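Local structure of sialidase B (4XJW) at residues L452-G457 and T501-M506; R515-T520 and V555-Y560. The protein cleaves alpha-(2->3)-, alpha-(2->6)- and alpha-(2->8)-linkages of terminal sialic acids in oligosaccharides, glycoproteins and glycolipids, as an intramolecular trans-sialidase. The protein carries 1 engineered substitution. All coordinates share one frame; numbering follows the deposited sequence.

Interaction 1: L452-G457 and T501-M506; sequences LCPGQG and TAEAQM. With OPX ((1s,3R,4S)-1-[(cyclohexylamino)methyl]-3,4-dihydroxycyclopentanesulfonic acid), chain B.
Gln505 reaches across to Gln456 with its amide, and this side-chain-to-backbone bridge carries most of the polar contact. Its OE1 accepts a nearly straight bond (174°) from Gln456 N at 2.8 Å, in the carbonyl plane and on a lone pair. Gln505 NE2 spends its two N-H groups on Gln456 O (3.2 Å, more bent) and on Ala504 O of its own segment (2.9 Å, straighter). A bend at chi2 (-71°) folds the chain back, with OE1 over the CA of Gly455. One residue earlier, Ala504 N donates to Cys453 SG at 3.3 Å.

A water extends the bridge, donating to Gln456 O at 2.8 Å and accepting from Met506 N at 2.9 Å. Apolar packing is modest: Cys453 SG lies beside Ala504 CB, while the Pro454 and Glu503 side chains cross at about a right angle, CD of Pro454 against CG of Glu503. In Glu503, a predicted active-site residue, OE1 is hydrogen-bonded to Tyr615 OH and OE2 is in a salt bridge with Arg519.

The bound inhibitor uses the far end of Gln456: Gln456 OE1 accepts from OPX OAC at 2.8 Å, while Gln456 NE2 bonds Leu211 O and only weakly OAC.

Two nearly parallel strand starts are thus joined by one amide that mimics a peptide group; its three bonds fix its rotation and hold the backbone of Gln456, whose side chain lines the inhibitor pocket.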
loop_
_atom_site.group_PDB
_atom_site.type_symbol
_atom_site.label_atom_id
_atom_site.label_comp_id
_atom_site.label_asym_id
_atom_site.label_seq_id
_atom_site.Cartn_x
_atom_site.Cartn_y
_atom_site.Cartn_z
ATOM N N LEU A 452 -12.622 9.952 3.138
ATOM C CA LEU A 452 -11.458 10.568 3.754
ATOM C C LEU A 452 -10.289 10.597 2.783
ATOM O O LEU A 452 -10.028 9.623 2.076
ATOM C CB LEU A 452 -11.073 9.812 5.015
ATOM C CG LEU A 452 -10.032 10.453 5.925
ATOM C CD1 LEU A 452 -10.564 11.704 6.584
ATOM C CD2 LEU A 452 -9.605 9.434 6.975
ATOM N N CYS A 453 -9.580 11.718 2.753
ATOM C CA CYS A 453 -8.346 11.792 1.985
ATOM C C CYS A 453 -7.215 11.177 2.790
ATOM O O CYS A 453 -6.911 11.638 3.896
ATOM C CB CYS A 453 -7.993 13.242 1.654
ATOM S SG CYS A 453 -9.268 14.085 0.679
ATOM N N PRO A 454 -6.581 10.125 2.254
ATOM C CA PRO A 454 -5.526 9.491 3.062
ATOM C C PRO A 454 -4.284 10.347 3.192
ATOM O O PRO A 454 -3.942 11.121 2.292
ATOM C CB PRO A 454 -5.199 8.218 2.294
ATOM C CG PRO A 454 -5.672 8.455 0.884
ATOM C CD PRO A 454 -6.824 9.431 0.975
ATOM N N GLY A 455 -3.611 10.210 4.332
ATOM C CA GLY A 455 -2.354 10.884 4.554
ATOM C C GLY A 455 -2.344 11.633 5.866
ATOM O O GLY A 455 -2.459 11.034 6.938
ATOM N N GLN A 456 -2.184 12.946 5.774
ATOM C CA GLN A 456 -2.117 13.827 6.935
ATOM C C GLN A 456 -3.351 14.692 7.025
ATOM O O GLN A 456 -3.884 15.157 6.013
ATOM C CB GLN A 456 -0.876 14.738 6.852
ATOM C CG GLN A 456 0.466 13.994 6.822
ATOM C CD GLN A 456 1.683 14.910 6.796
ATOM O OE1 GLN A 456 1.564 16.124 6.615
ATOM N NE2 GLN A 456 2.867 14.325 6.978
ATOM N N GLY A 457 -3.814 14.909 8.248
ATOM C CA GLY A 457 -4.672 16.043 8.534
ATOM C C GLY A 457 -3.741 17.221 8.765
ATOM O O GLY A 457 -2.503 17.062 8.740
ATOM N N THR A 501 -12.216 10.902 -7.835
ATOM C CA THR A 501 -11.501 10.505 -6.623
ATOM C C THR A 501 -10.540 11.641 -6.279
ATOM O O THR A 501 -9.352 11.572 -6.579
ATOM C CB THR A 501 -10.742 9.181 -6.861
ATOM O OG1 THR A 501 -11.660 8.204 -7.370
ATOM C CG2 THR A 501 -10.150 8.642 -5.577
ATOM N N ALA A 502 -11.070 12.694 -5.652
ATOM C CA ALA A 502 -10.332 13.941 -5.446
ATOM C C ALA A 502 -9.551 13.935 -4.144
ATOM O O ALA A 502 -9.809 14.741 -3.244
ATOM C CB ALA A 502 -11.273 15.124 -5.484
ATOM N N GLU A 503 -8.594 13.018 -4.059
ATOM C CA GLU A 503 -7.748 12.893 -2.883
ATOM C C GLU A 503 -6.880 14.137 -2.738
ATOM O O GLU A 503 -6.126 14.485 -3.646
ATOM C CB GLU A 503 -6.891 11.637 -3.003
ATOM C CG GLU A 503 -7.688 10.348 -2.814
ATOM C CD GLU A 503 -7.077 9.148 -3.512
ATOM O OE1 GLU A 503 -7.484 8.014 -3.174
ATOM O OE2 GLU A 503 -6.210 9.330 -4.398
ATOM N N ALA A 504 -6.951 14.773 -1.569
ATOM C CA ALA A 504 -6.387 16.104 -1.366
ATOM C C ALA A 504 -5.484 16.100 -0.149
ATOM O O ALA A 504 -5.798 15.452 0.846
ATOM C CB ALA A 504 -7.495 17.104 -1.164
ATOM N N GLN A 505 -4.394 16.862 -0.217
ATOM C CA GLN A 505 -3.505 17.029 0.923
ATOM C C GLN A 505 -3.143 18.499 1.032
ATOM O O GLN A 505 -3.055 19.205 0.027
ATOM C CB GLN A 505 -2.267 16.150 0.752
ATOM C CG GLN A 505 -2.516 14.652 1.007
ATOM C CD GLN A 505 -2.754 14.324 2.490
ATOM O OE1 GLN A 505 -1.813 14.006 3.227
ATOM N NE2 GLN A 505 -4.012 14.376 2.915
ATOM N N MET A 506 -2.927 18.958 2.260
ATOM C CA MET A 506 -2.820 20.386 2.560
ATOM C C MET A 506 -1.440 20.749 3.109
ATOM O O MET A 506 -0.778 19.932 3.737
ATOM C CB MET A 506 -3.869 20.776 3.606
ATOM C CG MET A 506 -5.334 20.563 3.187
ATOM S SD MET A 506 -6.461 20.621 4.587
ATOM C CE MET A 506 -6.208 18.993 5.312
HETATM C CAF OPX B . 10.885 19.481 11.749
HETATM C CAG OPX B . 10.186 20.451 12.657
HETATM C CAH OPX B . 10.081 18.229 11.610
HETATM C CAI OPX B . 8.803 20.749 12.159
HETATM C CAJ OPX B . 8.684 18.497 11.127
HETATM C CAK OPX B . 5.717 18.780 11.603
HETATM C CAL OPX B . 4.489 18.860 9.360
HETATM C CAM OPX B . 3.500 17.630 11.164
HETATM C CAO OPX B . 3.519 17.862 8.841
HETATM C CAP OPX B . 3.466 16.823 9.876
HETATM C CAQ OPX B . 7.990 19.500 12.017
HETATM C CAR OPX B . 4.351 18.852 10.853
HETATM N NAN OPX B . 6.681 19.882 11.462
HETATM O OAA OPX B . 4.363 21.499 11.051
HETATM O OAB OPX B . 2.232 20.430 10.582
HETATM O OAC OPX B . 3.910 17.359 7.611
HETATM O OAD OPX B . 4.550 15.988 9.848
HETATM O OAE OPX B . 3.181 20.255 12.780
HETATM S SAS OPX B . 3.486 20.343 11.347
HETATM O O HOH W 1 -2.725 17.356 4.663
#

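Interaction 2: R515-T520 and V555-Y560; sequences RTFFRT and VSAIKY
Phe517 projects from its strand toward Val555 and Ala557, and its side chain records how two neighbouring sheets of a sialidase propeller are packed by apolar groups. At the root, Phe517 CB lies 4.3 Å from Val555 CG1. That methyl also settles against the backbone of the opposing strand, 3.9 Å from Phe517 O and 4.3 Å from Phe518 N, because a chi1 of 52° sets it between the valine's own N and carbonyl carbon. With CG of Phe517 anti to its carbonyl carbon (chi1 -58°), the ring runs along strand 556-559, past Val555, to Ala557, whose CB also points toward segment 515-520. There Phe517 CD2 meets Ala557 CB at 3.8 Å, an oblique approach, and CE2 follows at 4.4 Å from the same methyl. At the tip, Phe517 CZ lies 3.8 Å from CG of Arg515, two residues earlier on the same strand, which covers one ring face toward its rim. Further apolar cover comes from Val570 and Leu572 of strand 569-575 and from Tyr527 of strand 526-530.

The alternation of a beta strand sorts the rest: Thr516 and Phe518 point away from the contact, as do Ser556 and Ile558 on the other side. Strand 513-518 runs between 504-510 and 526-530, to which it is hydrogen-bonded, whereas 556-559 is an outermost strand of the following four-stranded sheet and has 569-575 beside it. Phe517 therefore fills the seam between two blades.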
loop_
_atom_site.group_PDB
_atom_site.type_symbol
_atom_site.label_atom_id
_atom_site.label_comp_id
_atom_site.label_asym_id
_atom_site.label_seq_id
_atom_site.Cartn_x
_atom_site.Cartn_y
_atom_site.Cartn_z
ATOM N N ARG A 515 -2.733 25.850 1.324
ATOM C CA ARG A 515 -2.910 25.394 -0.048
ATOM C C ARG A 515 -3.160 23.896 -0.068
ATOM O O ARG A 515 -2.439 23.127 0.560
ATOM C CB ARG A 515 -1.740 25.746 -0.950
ATOM C CG ARG A 515 -1.987 25.275 -2.394
ATOM C CD ARG A 515 -1.298 26.146 -3.397
ATOM N NE ARG A 515 -1.725 27.526 -3.252
ATOM C CZ ARG A 515 -1.010 28.563 -3.664
ATOM N NH1 ARG A 515 0.155 28.362 -4.258
ATOM N NH2 ARG A 515 -1.453 29.796 -3.469
ATOM N N THR A 516 -4.216 23.505 -0.782
ATOM C CA THR A 516 -4.597 22.103 -0.924
ATOM C C THR A 516 -4.258 21.633 -2.325
ATOM O O THR A 516 -4.674 22.261 -3.290
ATOM C CB THR A 516 -6.092 21.938 -0.688
ATOM O OG1 THR A 516 -6.427 22.417 0.624
ATOM C CG2 THR A 516 -6.498 20.480 -0.807
ATOM N N PHE A 517 -3.495 20.544 -2.433
ATOM C CA PHE A 517 -3.185 19.917 -3.717
ATOM C C PHE A 517 -4.036 18.671 -3.854
ATOM O O PHE A 517 -4.151 17.886 -2.910
ATOM C CB PHE A 517 -1.699 19.554 -3.799
ATOM C CG PHE A 517 -0.784 20.734 -3.625
ATOM C CD1 PHE A 517 -0.472 21.559 -4.700
ATOM C CD2 PHE A 517 -0.259 21.034 -2.384
ATOM C CE1 PHE A 517 0.364 22.642 -4.546
ATOM C CE2 PHE A 517 0.578 22.130 -2.216
ATOM C CZ PHE A 517 0.887 22.936 -3.293
ATOM N N PHE A 518 -4.657 18.476 -5.014
ATOM C CA PHE A 518 -5.525 17.314 -5.160
ATOM C C PHE A 518 -5.557 16.660 -6.529
ATOM O O PHE A 518 -5.284 17.282 -7.551
ATOM C CB PHE A 518 -6.949 17.586 -4.641
ATOM C CG PHE A 518 -7.710 18.646 -5.413
ATOM C CD1 PHE A 518 -7.430 19.991 -5.228
ATOM C CD2 PHE A 518 -8.720 18.282 -6.292
ATOM C CE1 PHE A 518 -8.144 20.967 -5.920
ATOM C CE2 PHE A 518 -9.441 19.242 -6.975
ATOM C CZ PHE A 518 -9.149 20.590 -6.789
ATOM N N ARG A 519 -5.871 15.376 -6.494
ATOM C CA ARG A 519 -5.986 14.525 -7.666
ATOM C C ARG A 519 -7.243 14.885 -8.451
ATOM O O ARG A 519 -8.275 15.210 -7.855
ATOM C CB ARG A 519 -6.059 13.078 -7.162
ATOM C CG ARG A 519 -6.384 12.023 -8.195
ATOM C CD ARG A 519 -6.480 10.674 -7.492
ATOM N NE ARG A 519 -7.041 9.658 -8.371
ATOM C CZ ARG A 519 -7.239 8.397 -8.014
ATOM N NH1 ARG A 519 -6.912 7.999 -6.794
ATOM N NH2 ARG A 519 -7.755 7.537 -8.882
ATOM N N THR A 520 -7.154 14.815 -9.785
ATOM C CA THR A 520 -8.281 15.119 -10.673
ATOM C C THR A 520 -8.423 14.070 -11.773
ATOM O O THR A 520 -7.768 13.028 -11.755
ATOM C CB THR A 520 -8.147 16.492 -11.370
ATOM O OG1 THR A 520 -7.109 16.447 -12.358
ATOM C CG2 THR A 520 -7.854 17.593 -10.359
ATOM N N VAL A 555 -1.635 12.494 -4.206
ATOM C CA VAL A 555 -0.421 13.298 -4.103
ATOM C C VAL A 555 -0.248 13.661 -2.634
ATOM O O VAL A 555 -1.199 14.106 -1.966
ATOM C CB VAL A 555 -0.494 14.582 -4.976
ATOM C CG1 VAL A 555 -1.763 15.371 -4.689
ATOM C CG2 VAL A 555 0.725 15.463 -4.774
ATOM N N SER A 556 0.951 13.454 -2.109
ATOM C CA SER A 556 1.217 13.894 -0.743
ATOM C C SER A 556 2.051 15.164 -0.806
ATOM O O SER A 556 2.708 15.430 -1.820
ATOM C CB SER A 556 1.877 12.794 0.079
ATOM O OG SER A 556 3.013 12.232 -0.556
ATOM N N ALA A 557 1.991 15.968 0.251
ATOM C CA ALA A 557 2.523 17.328 0.184
ATOM C C ALA A 557 2.914 17.811 1.553
ATOM O O ALA A 557 2.168 17.615 2.507
ATOM C CB ALA A 557 1.485 18.257 -0.407
ATOM N N ILE A 558 4.071 18.458 1.643
ATOM C CA ILE A 558 4.478 19.079 2.909
ATOM C C ILE A 558 5.087 20.460 2.702
ATOM O O ILE A 558 5.577 20.789 1.621
ATOM C CB ILE A 558 5.494 18.217 3.690
ATOM C CG1 ILE A 558 6.766 17.989 2.862
ATOM C CG2 ILE A 558 4.880 16.890 4.106
ATOM C CD1 ILE A 558 7.951 17.420 3.665
ATOM N N LYS A 559 5.047 21.266 3.761
ATOM C CA LYS A 559 5.762 22.533 3.819
ATOM C C LYS A 559 7.047 22.253 4.589
ATOM O O LYS A 559 7.002 21.832 5.744
ATOM C CB LYS A 559 4.914 23.571 4.557
ATOM C CG LYS A 559 5.629 24.878 4.879
ATOM C CD LYS A 559 5.710 25.772 3.667
ATOM C CE LYS A 559 6.554 27.026 3.937
ATOM N NZ LYS A 559 6.050 27.856 5.071
ATOM N N TYR A 560 8.183 22.436 3.929
ATOM C CA TYR A 560 9.490 22.170 4.529
ATOM C C TYR A 560 9.822 23.275 5.532
ATOM O O TYR A 560 9.483 24.434 5.305
ATOM C CB TYR A 560 10.547 22.083 3.423
ATOM C CG TYR A 560 11.868 21.508 3.876
ATOM C CD1 TYR A 560 11.933 20.252 4.469
ATOM C CD2 TYR A 560 13.051 22.214 3.702
ATOM C CE1 TYR A 560 13.141 19.722 4.892
ATOM C CE2 TYR A 560 14.265 21.691 4.115
ATOM C CZ TYR A 560 14.307 20.446 4.713
ATOM O OH TYR A 560 15.513 19.911 5.129
#

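Overall arrangement
The two contacts lie with centres about 8 Å apart and share the sheet in which strands 504-510 and 513-518 are neighbours. Gln505 O and Phe517 N, 2.8 Å apart, probably form a hydrogen bond, so the residue bridging interaction 1 is paired with the one packing interaction 2; Gln505 CG also lies 3.3 Å from Val555 O. Near the catalytic centre, Glu503 OE2 makes a salt bridge of 2.8 Å with NH1 of Arg519, a residue inferred to bind substrate, and both side chains come within about 3 Å of that of Tyr615, the probable nucleophile. The inhibitor touches one residue of each pair of segments: Gln456, and Ile558, which points away from interaction 2.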